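Local coordinates for uncharacterized hypothetical protein (Parabacteroides merdae, PDB 4EI0) that is of unknown function, belongs to the DUF4466 family, and folds mainly into antiparallel beta sheets, at residues B[40-45]-B[52-57]; B[130-133]-B[137-140]; B[208-213]-B[220-225]; B[192-197]-B[282-287]; B[71-74]-B[80-83]. All coordinates share one frame; numbering follows the deposited sequence.

Contacts 1, 2 and 5 gather on one side of the chain's centre and contacts 3 and 4 on the other; the centres of contacts 1 and 3 lie about 59 Å apart. Contacts 1 and 4 are buried and join different sheets; contact 1 is apolar, whereas contact 4 mixes an apolar pair with a carboxylate and a bridging water. Contacts 2 and 5 are partly buried hairpins held by backbone hydrogen bonds, and contact 5 also reaches the second subunit. Contact 2 shares a sheet with one half of contact 1, through neighbouring strands 51-58 and 124-133. Contact 3, partly buried, is a loop folded back beside contact 4, where strands 195-199 and 207-210 pair.

Contact 1. Residues B[40-45]-B[52-57]; sequences YAMAIP and SSAQVV
Y40 opens the segment by presenting the edge of its ring to A54 of the facing strand. CG stands anti to the backbone N (chi1 -177°), which sends the ring across the gap between the two backbones, and A54 CB comes up near the ring plane, with CE2 and A54 CB 4.3 Å apart. The far end of the ring is fixed separately: OH is hydrogen-bonded to N18 OD1, and the ring also meets that of F129, their planes at about 35°. Two residues on, M42, deposited as selenomethionine, points the same way. Its CG lies over one face of the Y40 ring, 3.8 Å above the plane and displaced toward the rim. Chi1 (-55°) and a near-extended chi2 carry SE to 3.9 Å from A54 CB; the bend at chi3 then turns only the end methyl, CE. The single methyl of A54 is thus met by a ring edge and by a selenium, with no hydrogen bond across the pair. Such a meeting suits backbones that are not paired: the CA atoms of M42 and A54 are 8.9 Å apart, a sheet-to-sheet spacing. Farther along, I44 turns its side chain onto A133, L16 and C106. The two strands belong to different sheets packed in a beta sandwich. Strand 35-43 runs between strands 17-22 and 107-115, whereas strand 51-58 lies between 96-100 and 124-133, with a classic beta bulge where S52 and S53 both face K132. V131, on strand 124-133, packs against both Y40 and M42.

Contact 2. Residues B[130-133]-B[137-140]; sequences SVKA and QVAE
V131 lays its CG1 methyl against A139 CB, 3.6 Å away, on the face of the sheet that turns to Y40 and M42. Chi1 of 55° wedges this methyl between the backbone N and the carbonyl carbon, on the side where A139 lies; CG2 stands anti to N. Beneath the two side chains the backbones join through a hydrogen-bonded pair, V131 N giving to A139 O (3.0 Å) and A139 N giving back to V131 O (3.1 Å). A third bond, A133 N to Q137 O, is nearly straight at the hydrogen (173°) and ties down the end beside the turn. The other face carries S130 with E140 and K132 with V138, both non-hydrogen-bonded pairs. K132 and V138 run side by side in the same direction, CG of the lysine 4.2 Å from CG1 of the valine, before the lysine amine leads away. Polar ends look to other partners: Q137 OE1 accepts from L16 N, and E140 OE2 forms a salt bridge with K142. Between A133 and Q137 three residues make the reversal, and the whole is an antiparallel beta hairpin, its second strand, 138-147, forming an outer edge of its sheet within this chain.

Contact 3. Residues B[208-213]-B[220-225]; sequences AFYTSS and GGTELP
A loop that follows strand 207-210 doubles back past the end of that strand, and its L224 and T222 close onto S212, T211 and Y210. The tightest meeting is at L224: CD1 reaches S212 CA at 3.4 Å, shorter than carbon atoms usually pack, and lies 3.5 Å from T211 O. CD2, the other methyl, is farther from the same carbonyl oxygen, at 4.2 Å. With CG beside the backbone N (chi1 -59°) and the chain continuing extended (chi2 -174°), the leucine puts its branched end directly onto the T211-S212 peptide. At L224 the meeting is side chain against main chain; no hydrogen bond crosses between the segments. Earlier in the returning loop, T222 brings its CG2 methyl to 4.4 Å from CD2 of Y210, on the strand, approaching the ring obliquely. The phenol does not depend on T222 for its polar end, since Y210 OH is hydrogen-bonded to Y218 O in the connecting loop. T211 points its side chain away from L224, and OG1 is taken up by D194 O and the backbone N of T232, while its carbonyl oxygen lies against the leucine. Strand 207-210 lies between strands 195-199 and 270-274, Y210 pairing through its backbone with M196 and F209 with I271. On the side of Y210 the ring packs on A198, Y270 and L272, while T222 touches M196 and A198, so the returning loop settles on strand 195-199 as well as on strand 207-210.

Contact 4. Residues B[192-197]-B[282-287]; sequences KIDIMY and VETADG
A single water links D194 to the backbone of A285, although no direct hydrogen bond joins the two segments. It donates to D194 OD1 at 2.8 Å and accepts from A285 N at 2.5 Å, a separation short enough to leave the water's exact place in doubt. D194 OD1 also accepts from N230 ND2, and OD2 from F168 N, so both carboxylate oxygens of this buried aspartate have partners. Across from it the T284 methyl, CG2, lies 4.1 Å from OD2. Chi1 of 54° turns T284 OG1 the other way, where it donates to D286 OD1 (2.8 Å), meeting that oxygen nearly along its C-O bond, and accepts from Y289 N. A valine at T284 takes away the hydroxyl, which would probably leave the Y289 amide without its acceptor and D286 freer to turn. Beside this, I195 CD1 and V282 CG2 meet tip to tip at 3.9 Å, a purely apolar touch; the extended chi2 of I195 (173°) carries its end methyl across to V282. The turn itself is type I, from T284 to G287, closed by G287 N to T284 O. It connects strands 278-283 and 289-299 of a hairpin, which packs against a second sheet containing strand 195-199, where D194 and I195 both face L166 in a classic beta bulge.

Contact 5. Residues B[71-74]-B[80-83]; sequences NSYY and QDIP
Y73 leaves the strand with CG beside its backbone N (chi1 -73°), and from CB the ring runs out over the paired strand. CD1 is the first ring atom to meet the other strand, with D81 CB 3.9 Å away at the ring's edge, near its plane. Next, CE1 presses on P83 CB at 3.6 Å, the proline coming in obliquely, and CZ is still 4.1 Å from the same carbon. At the tip, OH is hydrogen-bonded to D69 OD2. R111 makes a cation-pi contact with the ring and a salt bridge with D81 OD2, so one arginine ties the tyrosine to the aspartate beside it. An alanine at Y73 removes the ring and hydroxyl, which would probably open a gap against P83 and D81 and leave D69 OD2 and R111 without those partners. P83 CB is also met by N71 CB, at 3.9 Å. The pairing beneath is antiparallel: Y74 N gives to I82 O (2.9 Å) and I82 N to Y74 O (2.6 Å). P83 sits at a non-hydrogen-bonded pair with Y73, where a missing N-H costs this pairing nothing. The strands form a beta hairpin at the edge of its sheet within this chain, and that edge joins the dimer: P83 O accepts a hydrogen bond from T105 OG1 of the second subunit, and Y74 stacks on Y74 of that subunit.

Contact 1. Residues B[40-45]-B[52-57]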
# COMPACT_ATOMS: atom_id res chain seq x y z
N TYR B 40 0.30 8.96 -10.87
CA TYR B 40 -0.60 8.27 -11.80
C TYR B 40 -1.04 6.96 -11.11
O TYR B 40 -0.21 6.08 -10.91
CB TYR B 40 0.09 7.92 -13.08
CG TYR B 40 -0.77 7.25 -14.16
CD1 TYR B 40 -2.06 7.67 -14.42
CD2 TYR B 40 -0.25 6.21 -14.94
CE1 TYR B 40 -2.84 7.06 -15.41
CE2 TYR B 40 -1.02 5.61 -15.95
CZ TYR B 40 -2.30 6.04 -16.18
OH TYR B 40 -3.06 5.44 -17.19
N ALA B 41 -2.33 6.88 -10.77
CA ALA B 41 -2.95 5.74 -10.08
C ALA B 41 -3.67 4.86 -11.07
O ALA B 41 -4.43 5.36 -11.91
CB ALA B 41 -3.95 6.24 -9.04
N MSE B 42 -3.49 3.55 -10.92
CA MSE B 42 -4.12 2.54 -11.77
C MSE B 42 -4.70 1.43 -10.91
O MSE B 42 -4.17 1.15 -9.85
CB MSE B 42 -3.07 1.92 -12.71
CG MSE B 42 -2.32 2.94 -13.54
SE MSE B 42 -0.57 2.32 -14.07
CE MSE B 42 0.22 2.84 -12.28
N ALA B 43 -5.79 0.81 -11.34
CA ALA B 43 -6.41 -0.28 -10.54
C ALA B 43 -7.26 -1.16 -11.44
O ALA B 43 -7.90 -0.67 -12.36
CB ALA B 43 -7.27 0.25 -9.38
N ILE B 44 -7.19 -2.47 -11.20
CA ILE B 44 -7.95 -3.46 -11.89
C ILE B 44 -8.43 -4.41 -10.81
O ILE B 44 -7.70 -4.69 -9.88
CB ILE B 44 -7.13 -4.18 -12.98
CG1 ILE B 44 -8.05 -5.11 -13.81
CG2 ILE B 44 -5.97 -4.97 -12.39
CD1 ILE B 44 -7.38 -5.73 -15.02
N PRO B 45 -9.69 -4.87 -10.89
CA PRO B 45 -10.08 -5.87 -9.92
C PRO B 45 -9.15 -7.08 -10.01
O PRO B 45 -8.84 -7.57 -11.11
CB PRO B 45 -11.53 -6.21 -10.33
CG PRO B 45 -11.98 -5.01 -11.09
CD PRO B 45 -10.77 -4.56 -11.84
N SER B 52 0.06 -4.37 -16.44
CA SER B 52 1.18 -4.74 -17.35
C SER B 52 2.19 -3.63 -17.64
O SER B 52 3.42 -3.87 -17.62
CB SER B 52 0.61 -5.24 -18.68
OG SER B 52 -0.35 -6.28 -18.40
N SER B 53 1.68 -2.44 -17.93
CA SER B 53 2.55 -1.31 -18.34
C SER B 53 1.82 0.01 -18.22
O SER B 53 0.59 0.07 -18.18
CB SER B 53 3.09 -1.49 -19.76
OG SER B 53 2.05 -1.45 -20.73
N ALA B 54 2.62 1.08 -18.17
CA ALA B 54 2.10 2.46 -18.09
C ALA B 54 2.88 3.33 -19.08
O ALA B 54 4.03 3.05 -19.36
CB ALA B 54 2.24 2.97 -16.67
N GLN B 55 2.27 4.39 -19.57
CA GLN B 55 2.91 5.25 -20.50
C GLN B 55 2.45 6.68 -20.34
O GLN B 55 1.35 6.92 -19.90
CB GLN B 55 2.58 4.71 -21.92
CG GLN B 55 2.84 5.65 -23.02
CD GLN B 55 2.50 5.05 -24.35
OE1 GLN B 55 3.14 4.12 -24.82
NE2 GLN B 55 1.51 5.63 -25.00
N VAL B 56 3.32 7.65 -20.64
CA VAL B 56 2.90 9.06 -20.74
C VAL B 56 3.47 9.62 -22.02
O VAL B 56 4.65 9.37 -22.35
CB VAL B 56 3.42 9.97 -19.66
CG1 VAL B 56 2.48 11.16 -19.54
CG2 VAL B 56 3.60 9.25 -18.39
N VAL B 57 2.62 10.33 -22.76
CA VAL B 57 3.02 11.06 -23.95
C VAL B 57 2.88 12.54 -23.58
O VAL B 57 1.81 12.97 -23.21
CB VAL B 57 2.11 10.71 -25.17
CG1 VAL B 57 2.45 11.60 -26.37
CG2 VAL B 57 2.21 9.23 -25.55

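Contact 2. Residues B[130-133]-B[137-140]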
# COMPACT_ATOMS: atom_id res chain seq x y z
N SER B 130 -1.50 6.62 -19.88
CA SER B 130 -2.28 5.41 -20.23
C SER B 130 -1.67 4.19 -19.60
O SER B 130 -0.50 4.20 -19.15
CB SER B 130 -2.36 5.24 -21.73
OG SER B 130 -1.07 5.17 -22.31
N VAL B 131 -2.48 3.14 -19.52
CA VAL B 131 -2.18 1.92 -18.78
C VAL B 131 -2.74 0.71 -19.56
O VAL B 131 -3.78 0.81 -20.19
CB VAL B 131 -2.75 1.95 -17.32
CG1 VAL B 131 -4.25 2.24 -17.31
CG2 VAL B 131 -2.42 0.67 -16.56
N LYS B 132 -2.03 -0.41 -19.49
CA LYS B 132 -2.49 -1.71 -20.00
C LYS B 132 -2.51 -2.74 -18.85
O LYS B 132 -1.59 -2.75 -18.05
CB LYS B 132 -1.54 -2.23 -21.09
CG LYS B 132 -1.48 -1.38 -22.37
CD LYS B 132 -0.51 -2.02 -23.39
CE LYS B 132 0.12 -1.07 -24.40
NZ LYS B 132 -0.50 -1.03 -25.75
N ALA B 133 -3.51 -3.61 -18.82
CA ALA B 133 -3.57 -4.77 -17.92
C ALA B 133 -3.55 -6.12 -18.66
O ALA B 133 -3.77 -6.20 -19.87
CB ALA B 133 -4.83 -4.70 -17.07
N GLN B 137 -7.32 -5.16 -21.29
CA GLN B 137 -7.99 -3.89 -21.13
C GLN B 137 -6.94 -2.75 -21.14
O GLN B 137 -5.75 -2.99 -20.87
CB GLN B 137 -8.78 -3.86 -19.85
CG GLN B 137 -10.15 -4.49 -19.98
CD GLN B 137 -10.92 -4.47 -18.68
OE1 GLN B 137 -10.34 -4.38 -17.61
NE2 GLN B 137 -12.25 -4.53 -18.78
N VAL B 138 -7.41 -1.56 -21.47
CA VAL B 138 -6.60 -0.31 -21.49
C VAL B 138 -7.38 0.83 -20.76
O VAL B 138 -8.57 0.73 -20.63
CB VAL B 138 -6.27 0.10 -22.93
CG1 VAL B 138 -5.43 -0.99 -23.62
CG2 VAL B 138 -7.56 0.35 -23.71
N ALA B 139 -6.69 1.86 -20.24
CA ALA B 139 -7.33 3.10 -19.75
C ALA B 139 -6.42 4.28 -20.06
O ALA B 139 -5.24 4.09 -20.32
CB ALA B 139 -7.63 3.07 -18.26
N GLU B 140 -6.98 5.49 -19.98
CA GLU B 140 -6.27 6.69 -20.40
C GLU B 140 -6.74 7.85 -19.57
O GLU B 140 -7.87 7.82 -19.09
CB GLU B 140 -6.50 6.97 -21.91
CG GLU B 140 -6.99 8.36 -22.27
CD GLU B 140 -7.04 8.58 -23.77
OE1 GLU B 140 -7.71 7.79 -24.47
OE2 GLU B 140 -6.40 9.54 -24.25

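Contact 3. Residues B[208-213]-B[220-225]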
# COMPACT_ATOMS: atom_id res chain seq x y z
N ALA B 208 27.22 45.70 -0.38
CA ALA B 208 26.73 46.72 -1.28
C ALA B 208 26.67 46.23 -2.71
O ALA B 208 27.44 45.33 -3.09
CB ALA B 208 27.59 47.98 -1.19
N PHE B 209 25.73 46.77 -3.49
CA PHE B 209 25.66 46.56 -4.94
C PHE B 209 25.84 47.92 -5.57
O PHE B 209 25.17 48.90 -5.22
CB PHE B 209 24.33 46.03 -5.42
CG PHE B 209 24.06 44.57 -5.15
CD1 PHE B 209 25.05 43.67 -4.79
CD2 PHE B 209 22.77 44.07 -5.35
CE1 PHE B 209 24.76 42.31 -4.60
CE2 PHE B 209 22.46 42.74 -5.13
CZ PHE B 209 23.47 41.84 -4.78
N TYR B 210 26.78 48.00 -6.51
CA TYR B 210 27.06 49.24 -7.22
C TYR B 210 26.93 49.02 -8.71
O TYR B 210 26.98 47.91 -9.19
CB TYR B 210 28.47 49.69 -6.94
CG TYR B 210 28.77 49.87 -5.51
CD1 TYR B 210 28.12 50.85 -4.77
CD2 TYR B 210 29.74 49.10 -4.86
CE1 TYR B 210 28.42 51.07 -3.45
CE2 TYR B 210 30.06 49.33 -3.52
CZ TYR B 210 29.39 50.32 -2.83
OH TYR B 210 29.66 50.58 -1.48
N THR B 211 26.80 50.12 -9.43
CA THR B 211 26.60 50.11 -10.86
C THR B 211 27.37 51.32 -11.46
O THR B 211 28.00 52.05 -10.71
CB THR B 211 25.10 50.17 -11.18
OG1 THR B 211 24.88 49.64 -12.49
CG2 THR B 211 24.58 51.62 -11.09
N SER B 212 27.34 51.52 -12.78
CA SER B 212 28.22 52.50 -13.44
C SER B 212 28.12 53.90 -12.83
O SER B 212 29.12 54.59 -12.70
CB SER B 212 27.94 52.60 -14.94
OG SER B 212 26.67 53.19 -15.16
N SER B 213 26.91 54.32 -12.47
CA SER B 213 26.73 55.68 -11.98
C SER B 213 26.63 55.75 -10.46
O SER B 213 26.30 56.78 -9.93
CB SER B 213 25.51 56.30 -12.65
OG SER B 213 24.38 55.48 -12.47
N GLY B 220 32.97 53.64 -0.63
CA GLY B 220 33.97 53.27 0.37
C GLY B 220 35.26 52.76 -0.26
O GLY B 220 35.75 51.70 0.12
N GLY B 221 35.79 53.46 -1.26
CA GLY B 221 37.04 53.05 -1.90
C GLY B 221 36.98 52.02 -3.03
O GLY B 221 37.96 51.87 -3.74
N THR B 222 35.87 51.29 -3.19
CA THR B 222 35.71 50.34 -4.29
C THR B 222 35.73 51.08 -5.61
O THR B 222 35.20 52.19 -5.70
CB THR B 222 34.38 49.58 -4.17
OG1 THR B 222 34.44 48.75 -3.02
CG2 THR B 222 34.06 48.74 -5.44
N GLU B 223 36.35 50.49 -6.62
CA GLU B 223 36.36 51.09 -7.96
C GLU B 223 35.83 50.11 -8.98
O GLU B 223 36.03 48.89 -8.85
CB GLU B 223 37.77 51.49 -8.36
CG GLU B 223 38.44 52.41 -7.37
CD GLU B 223 39.90 52.63 -7.69
OE1 GLU B 223 40.62 51.64 -7.95
OE2 GLU B 223 40.31 53.80 -7.69
N LEU B 224 35.08 50.65 -9.93
CA LEU B 224 34.58 49.87 -11.05
C LEU B 224 35.74 49.55 -12.01
O LEU B 224 36.60 50.40 -12.21
CB LEU B 224 33.51 50.67 -11.80
CG LEU B 224 32.26 51.12 -11.04
CD1 LEU B 224 31.25 51.76 -11.98
CD2 LEU B 224 31.62 49.96 -10.32
N PRO B 225 35.78 48.34 -12.59
CA PRO B 225 36.77 48.12 -13.63
C PRO B 225 36.45 48.94 -14.87
O PRO B 225 35.31 49.34 -15.06
CB PRO B 225 36.67 46.62 -13.92
CG PRO B 225 35.30 46.24 -13.52
CD PRO B 225 34.85 47.21 -12.45

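Contact 4. Residues B[192-197]-B[282-287]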
# COMPACT_ATOMS: atom_id res chain seq x y z
N LYS B 192 29.71 43.18 -20.05
CA LYS B 192 28.56 42.33 -19.65
C LYS B 192 28.13 42.53 -18.18
O LYS B 192 27.14 41.94 -17.76
CB LYS B 192 28.92 40.83 -19.80
CG LYS B 192 28.63 40.25 -21.16
CD LYS B 192 29.52 39.06 -21.49
CE LYS B 192 29.21 37.88 -20.61
NZ LYS B 192 29.23 36.59 -21.34
N ILE B 193 28.90 43.30 -17.41
CA ILE B 193 28.67 43.39 -15.98
C ILE B 193 27.61 44.43 -15.71
O ILE B 193 27.72 45.58 -16.16
CB ILE B 193 29.93 43.76 -15.17
CG1 ILE B 193 31.08 42.80 -15.50
CG2 ILE B 193 29.60 43.70 -13.66
CD1 ILE B 193 30.73 41.35 -15.50
N ASP B 194 26.61 44.01 -14.93
CA ASP B 194 25.49 44.83 -14.54
C ASP B 194 25.62 45.38 -13.12
O ASP B 194 25.24 46.53 -12.86
CB ASP B 194 24.19 44.02 -14.77
CG ASP B 194 24.03 43.67 -16.24
OD1 ASP B 194 24.12 44.65 -17.03
OD2 ASP B 194 23.91 42.48 -16.62
N ILE B 195 26.20 44.60 -12.23
CA ILE B 195 26.31 44.99 -10.82
C ILE B 195 27.66 44.54 -10.31
O ILE B 195 28.11 43.42 -10.61
CB ILE B 195 25.18 44.33 -9.95
CG1 ILE B 195 23.81 44.96 -10.27
CG2 ILE B 195 25.45 44.53 -8.48
CD1 ILE B 195 22.61 44.30 -9.62
N MSE B 196 28.31 45.40 -9.54
CA MSE B 196 29.50 45.03 -8.79
C MSE B 196 29.14 44.96 -7.32
O MSE B 196 28.65 45.94 -6.74
CB MSE B 196 30.63 46.03 -8.98
CG MSE B 196 31.88 45.68 -8.15
SE MSE B 196 33.30 46.92 -8.46
CE MSE B 196 34.80 46.03 -7.48
N TYR B 197 29.38 43.80 -6.73
CA TYR B 197 29.27 43.62 -5.29
C TYR B 197 30.56 44.04 -4.63
O TYR B 197 31.64 43.81 -5.16
CB TYR B 197 29.01 42.17 -4.98
CG TYR B 197 29.28 41.83 -3.57
CD1 TYR B 197 28.31 42.05 -2.60
CD2 TYR B 197 30.49 41.29 -3.19
CE1 TYR B 197 28.52 41.75 -1.28
CE2 TYR B 197 30.73 40.98 -1.84
CZ TYR B 197 29.74 41.21 -0.89
OH TYR B 197 29.92 40.88 0.42
N VAL B 282 15.84 44.34 -10.22
CA VAL B 282 16.85 44.88 -11.14
C VAL B 282 16.24 45.00 -12.52
O VAL B 282 15.46 44.15 -12.93
CB VAL B 282 18.06 43.93 -11.16
CG1 VAL B 282 19.02 44.26 -12.27
CG2 VAL B 282 18.75 43.99 -9.81
N GLU B 283 16.64 46.06 -13.25
CA GLU B 283 16.38 46.13 -14.70
C GLU B 283 17.67 46.53 -15.38
O GLU B 283 18.31 47.49 -14.96
CB GLU B 283 15.28 47.15 -15.01
CG GLU B 283 14.91 47.24 -16.51
CD GLU B 283 13.80 48.24 -16.76
OE1 GLU B 283 12.64 47.90 -16.49
OE2 GLU B 283 14.08 49.39 -17.14
N THR B 284 18.07 45.79 -16.41
CA THR B 284 19.36 46.02 -17.05
C THR B 284 19.29 47.29 -17.85
O THR B 284 18.18 47.76 -18.23
CB THR B 284 19.80 44.88 -17.96
OG1 THR B 284 18.79 44.60 -18.91
CG2 THR B 284 20.00 43.62 -17.17
N ALA B 285 20.47 47.86 -18.13
CA ALA B 285 20.58 49.20 -18.70
C ALA B 285 19.66 49.43 -19.91
O ALA B 285 19.02 50.46 -20.03
CB ALA B 285 22.04 49.49 -19.08
N ASP B 286 19.61 48.44 -20.78
CA ASP B 286 18.87 48.54 -22.04
C ASP B 286 17.40 48.15 -21.91
O ASP B 286 16.68 48.15 -22.89
CB ASP B 286 19.55 47.63 -23.07
CG ASP B 286 19.88 46.18 -22.51
OD1 ASP B 286 19.54 45.82 -21.35
OD2 ASP B 286 20.51 45.39 -23.24
N GLY B 287 16.95 47.77 -20.71
CA GLY B 287 15.55 47.33 -20.50
C GLY B 287 15.28 45.90 -20.96
O GLY B 287 14.16 45.42 -20.89
O HOH W 1 22.45 46.91 -16.84

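Contact 5. Residues B[71-74]-B[80-83]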
# COMPACT_ATOMS: atom_id res chain seq x y z
N ASN B 71 8.93 2.63 -8.49
CA ASN B 71 8.26 2.17 -7.29
C ASN B 71 6.82 2.58 -7.28
O ASN B 71 6.52 3.69 -7.62
CB ASN B 71 8.91 2.70 -6.04
CG ASN B 71 10.33 2.22 -5.89
OD1 ASN B 71 10.59 1.11 -5.44
ND2 ASN B 71 11.25 3.06 -6.24
N SER B 72 5.94 1.69 -6.88
CA SER B 72 4.59 2.11 -6.58
C SER B 72 4.62 2.56 -5.14
O SER B 72 5.23 1.94 -4.30
CB SER B 72 3.57 1.00 -6.78
OG SER B 72 2.33 1.36 -6.21
N TYR B 73 3.95 3.68 -4.88
CA TYR B 73 3.86 4.29 -3.56
C TYR B 73 2.51 3.94 -2.98
O TYR B 73 1.54 4.52 -3.39
CB TYR B 73 4.06 5.82 -3.69
CG TYR B 73 5.53 6.11 -3.99
CD1 TYR B 73 6.46 6.22 -2.95
CD2 TYR B 73 6.00 6.16 -5.28
CE1 TYR B 73 7.80 6.39 -3.22
CE2 TYR B 73 7.33 6.33 -5.55
CZ TYR B 73 8.24 6.45 -4.50
OH TYR B 73 9.58 6.55 -4.77
N TYR B 74 2.47 2.99 -2.05
CA TYR B 74 1.30 2.62 -1.29
C TYR B 74 1.34 3.47 0.02
O TYR B 74 2.37 4.05 0.34
CB TYR B 74 1.29 1.07 -1.01
CG TYR B 74 1.25 0.25 -2.30
CD1 TYR B 74 0.09 0.18 -3.06
CD2 TYR B 74 2.39 -0.35 -2.78
CE1 TYR B 74 0.05 -0.53 -4.25
CE2 TYR B 74 2.36 -1.05 -3.98
CZ TYR B 74 1.18 -1.16 -4.69
OH TYR B 74 1.20 -1.75 -5.93
N GLN B 80 2.00 7.67 5.60
CA GLN B 80 3.36 7.72 5.00
C GLN B 80 3.52 6.72 3.82
O GLN B 80 2.84 5.69 3.73
CB GLN B 80 4.43 7.50 6.06
CG GLN B 80 4.35 8.56 7.15
CD GLN B 80 4.39 7.98 8.55
OE1 GLN B 80 4.37 6.76 8.74
NE2 GLN B 80 4.45 8.85 9.55
N ASP B 81 4.35 7.09 2.88
CA ASP B 81 4.56 6.29 1.65
C ASP B 81 5.27 4.98 1.92
O ASP B 81 6.15 4.92 2.77
CB ASP B 81 5.41 7.08 0.71
CG ASP B 81 4.68 8.30 0.17
OD1 ASP B 81 3.41 8.28 0.12
OD2 ASP B 81 5.39 9.27 -0.19
N ILE B 82 4.84 3.92 1.25
CA ILE B 82 5.61 2.68 1.20
C ILE B 82 5.96 2.42 -0.27
O ILE B 82 5.08 2.06 -1.04
CB ILE B 82 4.84 1.47 1.75
CG1 ILE B 82 4.31 1.69 3.17
CG2 ILE B 82 5.78 0.25 1.78
CD1 ILE B 82 3.25 0.66 3.56
N PRO B 83 7.21 2.70 -0.68
CA PRO B 83 7.63 2.37 -2.02
C PRO B 83 7.89 0.84 -2.13
O PRO B 83 8.50 0.24 -1.23
CB PRO B 83 8.92 3.17 -2.20
CG PRO B 83 9.44 3.36 -0.84
CD PRO B 83 8.28 3.36 0.09